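Local coordinates for acetate kinase (Entamoeba histolytica, PDB 4H0O), which probably interconverts acetate and acetyl phosphate by phosphoryl transfer, as a pyrophosphate-dependent acetate kinase, at residues Ser14-Tyr28 / Ile80-Val94. Sequence-based numbering, arbitrary orientation.
Sequences SNVLIFNVGSSSLTY and IIQFLKENHISIAFV
N15 holds residues 90-93 twice, once through its side chain and once through its backbone, just where the parallel strand pair 16-21 and 93-98 of the ribonuclease H-like, ASKHA-type domain begins. Its ND2 donates to S90 O (2.8 Å), the acceptor lying in the amide plane and the donor in the carbonyl plane. S90 O also takes a bond from a water that accepts from N15 N. The backbone O of N15 receives A92 N at 3.1 Å and, weakly, F93 N; beyond them L17 N meets F93 O at 2.8 Å.

Helix 73-86 packs on L17 and F19, helix 129-143 reaches F19 and V94, and a Schellman motif with H88 at C-prime ends helix 73-86 and turns the chain back towards strand 93-98. L17 reaches L84 CD1 with its CD1, while its CB meets I91 CG2 at 3.9 Å. The F19 ring is met at its edge by I80 CD1 and I81 CG1, and V94 CG1 approaches it obliquely. N20, a predicted magnesium ligand, follows on the same strand.

On the hairpin's second strand, chi1 of 81° puts Y28 CG between the backbone N and carbonyl carbon, and the ring packs against helix 73-86. Y28 OH is hydrogen-bonded to H57 ND1, and the H57 ring stacks on F83. I80 CG2 sits over the Y28 face, 3.7 Å from the ring centroid and 15° off its normal.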
ATOM      1  N   SER B  14      24.964 -24.975  30.314  1.00 53.04           N
ATOM      2  CA  SER B  14      25.604 -23.860  29.627  1.00 55.17           C
ATOM      3  C   SER B  14      24.778 -22.585  29.757  1.00 49.72           C
ATOM      4  O   SER B  14      23.567 -22.593  29.532  1.00 51.54           O
ATOM      5  CB  SER B  14      25.825 -24.195  28.151  1.00 50.97           C
ATOM      6  OG  SER B  14      26.834 -25.176  27.995  1.00 56.97           O
ATOM      7  N   ASN B  15      25.439 -21.492  30.122  1.00 54.58           N
ATOM      8  CA  ASN B  15      24.769 -20.210  30.283  1.00 46.79           C
ATOM      9  C   ASN B  15      24.901 -19.363  29.021  1.00 46.50           C
ATOM     10  O   ASN B  15      25.951 -19.358  28.371  1.00 43.85           O
ATOM     11  CB  ASN B  15      25.333 -19.453  31.487  1.00 42.02           C
ATOM     12  CG  ASN B  15      25.082 -20.168  32.801  1.00 45.99           C
ATOM     13  OD1 ASN B  15      24.048 -20.810  32.988  1.00 54.44           O
ATOM     14  ND2 ASN B  15      26.031 -20.055  33.723  1.00 46.47           N
ATOM     15  N   VAL B  16      23.831 -18.653  28.671  1.00 42.49           N
ATOM     16  CA  VAL B  16      23.851 -17.760  27.517  1.00 45.22           C
ATOM     17  C   VAL B  16      23.504 -16.343  27.951  1.00 46.06           C
ATOM     18  O   VAL B  16      22.457 -16.110  28.560  1.00 38.64           O
ATOM     19  CB  VAL B  16      22.866 -18.212  26.417  1.00 40.85           C
ATOM     20  CG1 VAL B  16      22.951 -17.286  25.213  1.00 38.83           C
ATOM     21  CG2 VAL B  16      23.160 -19.639  25.996  1.00 37.20           C
ATOM     22  N   LEU B  17      24.394 -15.403  27.646  1.00 35.79           N
ATOM     23  CA  LEU B  17      24.169 -13.998  27.960  1.00 39.01           C
ATOM     24  C   LEU B  17      23.502 -13.296  26.776  1.00 35.68           C
ATOM     25  O   LEU B  17      24.052 -13.275  25.674  1.00 34.78           O
ATOM     26  CB  LEU B  17      25.500 -13.319  28.297  1.00 32.86           C
ATOM     27  CG  LEU B  17      25.491 -11.805  28.527  1.00 44.99           C
ATOM     28  CD1 LEU B  17      24.599 -11.447  29.700  1.00 33.67           C
ATOM     29  CD2 LEU B  17      26.903 -11.280  28.751  1.00 29.15           C
ATOM     30  N   ILE B  18      22.314 -12.735  26.994  1.00 32.67           N
ATOM     31  CA  ILE B  18      21.640 -11.958  25.952  1.00 36.68           C
ATOM     32  C   ILE B  18      21.626 -10.473  26.302  1.00 38.48           C
ATOM     33  O   ILE B  18      21.160 -10.084  27.376  1.00 36.52           O
ATOM     34  CB  ILE B  18      20.189 -12.444  25.699  1.00 40.73           C
ATOM     35  CG1 ILE B  18      20.182 -13.712  24.843  1.00 35.49           C
ATOM     36  CG2 ILE B  18      19.368 -11.372  24.996  1.00 33.04           C
ATOM     37  CD1 ILE B  18      20.276 -14.970  25.639  1.00 42.81           C
ATOM     38  N   PHE B  19      22.142  -9.645  25.399  1.00 40.69           N
ATOM     39  CA  PHE B  19      22.104  -8.200  25.591  1.00 38.12           C
ATOM     40  C   PHE B  19      20.920  -7.577  24.860  1.00 41.81           C
ATOM     41  O   PHE B  19      20.707  -7.831  23.673  1.00 36.21           O
ATOM     42  CB  PHE B  19      23.405  -7.555  25.112  1.00 37.43           C
ATOM     43  CG  PHE B  19      24.537  -7.662  26.095  1.00 43.81           C
ATOM     44  CD1 PHE B  19      24.441  -7.070  27.346  1.00 32.73           C
ATOM     45  CD2 PHE B  19      25.705  -8.332  25.761  1.00 42.40           C
ATOM     46  CE1 PHE B  19      25.484  -7.160  28.253  1.00 37.06           C
ATOM     47  CE2 PHE B  19      26.753  -8.421  26.660  1.00 37.41           C
ATOM     48  CZ  PHE B  19      26.642  -7.836  27.908  1.00 38.46           C
ATOM     49  N   ASN B  20      20.150  -6.764  25.576  1.00 45.30           N
ATOM     50  CA  ASN B  20      19.049  -6.027  24.972  1.00 34.81           C
ATOM     51  C   ASN B  20      19.316  -4.525  25.067  1.00 46.38           C
ATOM     52  O   ASN B  20      19.136  -3.918  26.125  1.00 41.70           O
ATOM     53  CB  ASN B  20      17.730  -6.383  25.659  1.00 35.13           C
ATOM     54  CG  ASN B  20      16.516  -5.902  24.885  1.00 53.57           C
ATOM     55  OD1 ASN B  20      16.637  -5.152  23.915  1.00 55.16           O
ATOM     56  ND2 ASN B  20      15.334  -6.327  25.321  1.00 47.49           N
ATOM     57  N   VAL B  21      19.768  -3.933  23.963  1.00 49.55           N
ATOM     58  CA  VAL B  21      20.075  -2.505  23.937  1.00 46.56           C
ATOM     59  C   VAL B  21      18.790  -1.680  23.951  1.00 52.31           C
ATOM     60  O   VAL B  21      17.947  -1.810  23.060  1.00 49.59           O
ATOM     61  CB  VAL B  21      20.918  -2.119  22.703  1.00 46.43           C
ATOM     62  CG1 VAL B  21      21.204  -0.632  22.705  1.00 52.81           C
ATOM     63  CG2 VAL B  21      22.224  -2.892  22.686  1.00 41.67           C
ATOM     64  N   GLY B  22      18.640  -0.839  24.970  1.00 55.30           N
ATOM     65  CA  GLY B  22      17.484   0.035  25.069  1.00 49.89           C
ATOM     66  C   GLY B  22      17.846   1.479  24.778  1.00 62.38           C
ATOM     67  O   GLY B  22      18.972   1.775  24.369  1.00 52.25           O
ATOM     68  N   SER B  23      16.897   2.385  24.991  1.00 48.93           N
ATOM     69  CA  SER B  23      17.112   3.799  24.699  1.00 52.37           C
ATOM     70  C   SER B  23      17.882   4.527  25.804  1.00 62.68           C
ATOM     71  O   SER B  23      18.872   5.208  25.531  1.00 65.96           O
ATOM     72  CB  SER B  23      15.779   4.499  24.419  1.00 55.53           C
ATOM     73  OG  SER B  23      14.856   4.285  25.473  1.00 59.08           O
ATOM     74  N   SER B  24      17.428   4.385  27.045  1.00 57.72           N
ATOM     75  CA  SER B  24      18.068   5.065  28.170  1.00 69.05           C
ATOM     76  C   SER B  24      18.967   4.125  28.972  1.00 66.01           C
ATOM     77  O   SER B  24      19.729   4.566  29.837  1.00 52.45           O
ATOM     78  CB  SER B  24      17.016   5.686  29.093  1.00 54.22           C
ATOM     79  OG  SER B  24      16.683   4.801  30.149  1.00 69.31           O
ATOM     80  N   SER B  25      18.882   2.829  28.685  1.00 53.05           N
ATOM     81  CA  SER B  25      19.645   1.846  29.442  1.00 54.24           C
ATOM     82  C   SER B  25      19.916   0.568  28.656  1.00 52.44           C
ATOM     83  O   SER B  25      19.344   0.345  27.587  1.00 45.77           O
ATOM     84  CB  SER B  25      18.910   1.490  30.734  1.00 47.23           C
ATOM     85  OG  SER B  25      17.782   0.677  30.465  1.00 60.04           O
ATOM     86  N   LEU B  26      20.798  -0.264  29.201  1.00 48.65           N
ATOM     87  CA  LEU B  26      21.057  -1.591  28.661  1.00 41.12           C
ATOM     88  C   LEU B  26      20.513  -2.625  29.637  1.00 35.04           C
ATOM     89  O   LEU B  26      20.748  -2.528  30.843  1.00 36.59           O
ATOM     90  CB  LEU B  26      22.562  -1.802  28.468  1.00 35.31           C
ATOM     91  CG  LEU B  26      23.004  -3.212  28.073  1.00 36.08           C
ATOM     92  CD1 LEU B  26      22.453  -3.570  26.706  1.00 36.06           C
ATOM     93  CD2 LEU B  26      24.523  -3.349  28.090  1.00 36.53           C
ATOM     94  N   THR B  27      19.773  -3.603  29.122  1.00 34.81           N
ATOM     95  CA  THR B  27      19.306  -4.717  29.941  1.00 44.18           C
ATOM     96  C   THR B  27      19.939  -6.020  29.464  1.00 38.16           C
ATOM     97  O   THR B  27      20.425  -6.102  28.334  1.00 37.26           O
ATOM     98  CB  THR B  27      17.772  -4.855  29.908  1.00 37.02           C
ATOM     99  OG1 THR B  27      17.356  -5.272  28.601  1.00 37.67           O
ATOM    100  CG2 THR B  27      17.109  -3.533  30.251  1.00 41.25           C
ATOM    101  N   TYR B  28      19.931  -7.037  30.323  1.00 38.87           N
ATOM    102  CA  TYR B  28      20.497  -8.333  29.965  1.00 38.83           C
ATOM    103  C   TYR B  28      19.778  -9.465  30.679  1.00 38.48           C
ATOM    104  O   TYR B  28      19.160  -9.261  31.724  1.00 33.35           O
ATOM    105  CB  TYR B  28      21.994  -8.395  30.296  1.00 35.12           C
ATOM    106  CG  TYR B  28      22.299  -8.684  31.754  1.00 40.22           C
ATOM    107  CD1 TYR B  28      22.401  -7.653  32.679  1.00 37.52           C
ATOM    108  CD2 TYR B  28      22.501  -9.988  32.202  1.00 39.39           C
ATOM    109  CE1 TYR B  28      22.687  -7.912  34.005  1.00 42.09           C
ATOM    110  CE2 TYR B  28      22.779 -10.256  33.527  1.00 43.93           C
ATOM    111  CZ  TYR B  28      22.874  -9.215  34.423  1.00 45.58           C
ATOM    112  OH  TYR B  28      23.157  -9.479  35.741  1.00 40.37           O
ATOM    113  N   ILE B  80      28.607  -5.212  33.512  1.00 37.69           N
ATOM    114  CA  ILE B  80      27.712  -6.362  33.630  1.00 38.80           C
ATOM    115  C   ILE B  80      28.510  -7.666  33.574  1.00 37.96           C
ATOM    116  O   ILE B  80      28.350  -8.544  34.425  1.00 37.70           O
ATOM    117  CB  ILE B  80      26.635  -6.359  32.522  1.00 38.70           C
ATOM    118  CG1 ILE B  80      25.580  -5.284  32.802  1.00 41.06           C
ATOM    119  CG2 ILE B  80      25.966  -7.722  32.412  1.00 33.03           C
ATOM    120  CD1 ILE B  80      24.606  -5.058  31.659  1.00 33.95           C
ATOM    121  N   ILE B  81      29.368  -7.777  32.561  1.00 32.50           N
ATOM    122  CA  ILE B  81      30.243  -8.930  32.380  1.00 33.14           C
ATOM    123  C   ILE B  81      31.144  -9.128  33.600  1.00 44.77           C
ATOM    124  O   ILE B  81      31.371 -10.257  34.047  1.00 40.42           O
ATOM    125  CB  ILE B  81      31.107  -8.761  31.104  1.00 42.87           C
ATOM    126  CG1 ILE B  81      30.225  -8.828  29.852  1.00 37.79           C
ATOM    127  CG2 ILE B  81      32.205  -9.813  31.037  1.00 38.61           C
ATOM    128  CD1 ILE B  81      30.939  -8.448  28.569  1.00 33.34           C
ATOM    129  N   GLN B  82      31.644  -8.022  34.141  1.00 45.52           N
ATOM    130  CA  GLN B  82      32.478  -8.052  35.336  1.00 47.99           C
ATOM    131  C   GLN B  82      31.710  -8.578  36.552  1.00 44.53           C
ATOM    132  O   GLN B  82      32.243  -9.364  37.335  1.00 44.72           O
ATOM    133  CB  GLN B  82      33.039  -6.656  35.619  1.00 55.44           C
ATOM    134  CG  GLN B  82      33.725  -6.506  36.968  1.00 56.51           C
ATOM    135  CD  GLN B  82      34.486  -5.198  37.082  1.00 79.47           C
ATOM    136  OE1 GLN B  82      35.058  -4.714  36.104  1.00 75.50           O
ATOM    137  NE2 GLN B  82      34.493  -4.616  38.277  1.00 79.87           N
ATOM    138  N   PHE B  83      30.460  -8.147  36.697  1.00 34.22           N
ATOM    139  CA  PHE B  83      29.613  -8.591  37.800  1.00 39.83           C
ATOM    140  C   PHE B  83      29.396 -10.098  37.767  1.00 45.46           C
ATOM    141  O   PHE B  83      29.421 -10.759  38.805  1.00 46.83           O
ATOM    142  CB  PHE B  83      28.261  -7.876  37.760  1.00 36.44           C
ATOM    143  CG  PHE B  83      27.211  -8.489  38.657  1.00 40.76           C
ATOM    144  CD1 PHE B  83      27.137  -8.144  40.000  1.00 41.18           C
ATOM    145  CD2 PHE B  83      26.286  -9.393  38.152  1.00 43.83           C
ATOM    146  CE1 PHE B  83      26.168  -8.699  40.823  1.00 47.67           C
ATOM    147  CE2 PHE B  83      25.316  -9.953  38.970  1.00 42.82           C
ATOM    148  CZ  PHE B  83      25.258  -9.605  40.306  1.00 50.77           C
ATOM    149  N   LEU B  84      29.165 -10.632  36.571  1.00 42.39           N
ATOM    150  CA  LEU B  84      28.888 -12.054  36.403  1.00 40.86           C
ATOM    151  C   LEU B  84      30.114 -12.907  36.732  1.00 48.05           C
ATOM    152  O   LEU B  84      29.986 -13.997  37.295  1.00 44.16           O
ATOM    153  CB  LEU B  84      28.392 -12.335  34.981  1.00 37.80           C
ATOM    154  CG  LEU B  84      27.102 -11.606  34.597  1.00 46.76           C
ATOM    155  CD1 LEU B  84      26.832 -11.687  33.101  1.00 33.23           C
ATOM    156  CD2 LEU B  84      25.921 -12.162  35.381  1.00 43.05           C
ATOM    157  N   LYS B  85      31.296 -12.406  36.379  1.00 41.28           N
ATOM    158  CA  LYS B  85      32.547 -13.076  36.711  1.00 40.26           C
ATOM    159  C   LYS B  85      32.749 -13.112  38.220  1.00 44.13           C
ATOM    160  O   LYS B  85      33.087 -14.153  38.783  1.00 51.86           O
ATOM    161  CB  LYS B  85      33.728 -12.370  36.038  1.00 43.56           C
ATOM    162  CG  LYS B  85      33.855 -12.633  34.544  1.00 43.53           C
ATOM    163  CD  LYS B  85      35.011 -11.839  33.943  1.00 50.56           C
ATOM    164  CE  LYS B  85      35.251 -12.217  32.489  1.00 56.36           C
ATOM    165  NZ  LYS B  85      36.347 -11.415  31.876  1.00 60.01           N
ATOM    166  N   GLU B  86      32.531 -11.972  38.871  1.00 44.94           N
ATOM    167  CA  GLU B  86      32.703 -11.860  40.318  1.00 52.99           C
ATOM    168  C   GLU B  86      31.706 -12.709  41.110  1.00 47.28           C
ATOM    169  O   GLU B  86      31.969 -13.080  42.254  1.00 50.16           O
ATOM    170  CB  GLU B  86      32.634 -10.393  40.761  1.00 44.59           C
ATOM    171  CG  GLU B  86      33.865  -9.572  40.382  1.00 59.59           C
ATOM    172  CD  GLU B  86      33.751  -8.113  40.789  1.00 71.93           C
ATOM    173  OE1 GLU B  86      32.665  -7.706  41.255  1.00 75.35           O
ATOM    174  OE2 GLU B  86      34.748  -7.375  40.643  1.00 69.89           O
ATOM    175  N   ASN B  87      30.565 -13.019  40.502  1.00 42.09           N
ATOM    176  CA  ASN B  87      29.573 -13.869  41.155  1.00 44.86           C
ATOM    177  C   ASN B  87      29.514 -15.286  40.578  1.00 47.78           C
ATOM    178  O   ASN B  87      28.535 -16.005  40.785  1.00 49.75           O
ATOM    179  CB  ASN B  87      28.190 -13.215  41.128  1.00 45.04           C
ATOM    180  CG  ASN B  87      28.065 -12.081  42.125  1.00 46.21           C
ATOM    181  OD1 ASN B  87      27.561 -12.267  43.234  1.00 65.75           O
ATOM    182  ND2 ASN B  87      28.528 -10.897  41.737  1.00 40.42           N
ATOM    183  N   HIS B  88      30.562 -15.671  39.854  1.00 41.37           N
ATOM    184  CA  HIS B  88      30.727 -17.040  39.361  1.00 50.55           C
ATOM    185  C   HIS B  88      29.603 -17.531  38.446  1.00 53.11           C
ATOM    186  O   HIS B  88      29.195 -18.694  38.513  1.00 54.55           O
ATOM    187  CB  HIS B  88      30.942 -18.013  40.525  1.00 50.99           C
ATOM    188  CG  HIS B  88      32.142 -17.694  41.360  1.00 60.48           C
ATOM    189  ND1 HIS B  88      33.429 -17.987  40.960  1.00 50.80           N
ATOM    190  CD2 HIS B  88      32.253 -17.103  42.576  1.00 46.68           C
ATOM    191  CE1 HIS B  88      34.279 -17.593  41.891  1.00 58.07           C
ATOM    192  NE2 HIS B  88      33.591 -17.053  42.881  1.00 48.37           N
ATOM    193  N   ILE B  89      29.108 -16.635  37.597  1.00 53.67           N
ATOM    194  CA  ILE B  89      28.247 -17.017  36.487  1.00 42.94           C
ATOM    195  C   ILE B  89      29.122 -17.122  35.240  1.00 40.62           C
ATOM    196  O   ILE B  89      29.467 -16.106  34.630  1.00 49.84           O
ATOM    197  CB  ILE B  89      27.128 -15.980  36.238  1.00 46.08           C
ATOM    198  CG1 ILE B  89      26.367 -15.673  37.533  1.00 41.28           C
ATOM    199  CG2 ILE B  89      26.187 -16.458  35.136  1.00 41.21           C
ATOM    200  CD1 ILE B  89      25.702 -16.878  38.169  1.00 50.26           C
ATOM    201  N   SER B  90      29.502 -18.343  34.874  1.00 37.32           N
ATOM    202  CA  SER B  90      30.331 -18.550  33.686  1.00 47.46           C
ATOM    203  C   SER B  90      29.467 -18.518  32.425  1.00 49.38           C
ATOM    204  O   SER B  90      28.326 -18.992  32.431  1.00 50.83           O
ATOM    205  CB  SER B  90      31.100 -19.869  33.773  1.00 46.09           C
ATOM    206  OG  SER B  90      30.254 -20.973  33.521  1.00 61.49           O
ATOM    207  N   ILE B  91      30.014 -17.957  31.351  1.00 46.81           N
ATOM    208  CA  ILE B  91      29.241 -17.691  30.141  1.00 44.23           C
ATOM    209  C   ILE B  91      29.822 -18.402  28.921  1.00 39.31           C
ATOM    210  O   ILE B  91      30.986 -18.202  28.568  1.00 43.11           O
ATOM    211  CB  ILE B  91      29.156 -16.173  29.888  1.00 37.77           C
ATOM    212  CG1 ILE B  91      28.421 -15.495  31.048  1.00 44.84           C
ATOM    213  CG2 ILE B  91      28.465 -15.877  28.563  1.00 31.97           C
ATOM    214  CD1 ILE B  91      28.642 -14.012  31.125  1.00 49.44           C
ATOM    215  N   ALA B  92      28.998 -19.226  28.277  1.00 33.85           N
ATOM    216  CA  ALA B  92      29.430 -20.013  27.124  1.00 43.50           C
ATOM    217  C   ALA B  92      29.081 -19.344  25.798  1.00 38.96           C
ATOM    218  O   ALA B  92      29.740 -19.581  24.781  1.00 45.64           O
ATOM    219  CB  ALA B  92      28.829 -21.409  27.182  1.00 39.38           C
ATOM    220  N   PHE B  93      28.031 -18.524  25.805  1.00 41.92           N
ATOM    221  CA  PHE B  93      27.574 -17.856  24.587  1.00 37.35           C
ATOM    222  C   PHE B  93      27.021 -16.452  24.854  1.00 39.53           C
ATOM    223  O   PHE B  93      26.406 -16.201  25.894  1.00 36.82           O
ATOM    224  CB  PHE B  93      26.509 -18.704  23.883  1.00 40.72           C
ATOM    225  CG  PHE B  93      26.995 -20.063  23.449  1.00 46.10           C
ATOM    226  CD1 PHE B  93      27.722 -20.213  22.278  1.00 44.65           C
ATOM    227  CD2 PHE B  93      26.715 -21.190  24.208  1.00 41.47           C
ATOM    228  CE1 PHE B  93      28.167 -21.462  21.872  1.00 44.41           C
ATOM    229  CE2 PHE B  93      27.156 -22.444  23.807  1.00 44.30           C
ATOM    230  CZ  PHE B  93      27.882 -22.578  22.638  1.00 47.76           C
ATOM    231  N   VAL B  94      27.243 -15.540  23.911  1.00 42.64           N
ATOM    232  CA  VAL B  94      26.662 -14.202  23.991  1.00 36.03           C
ATOM    233  C   VAL B  94      25.820 -13.934  22.748  1.00 37.80           C
ATOM    234  O   VAL B  94      26.296 -14.085  21.619  1.00 34.78           O
ATOM    235  CB  VAL B  94      27.739 -13.104  24.136  1.00 36.94           C
ATOM    236  CG1 VAL B  94      27.095 -11.768  24.469  1.00 31.63           C
ATOM    237  CG2 VAL B  94      28.731 -13.472  25.219  1.00 37.91           C
TER
HETATM  238  O   HOH W   1      28.097 -21.781  30.954  1.00 46.58           O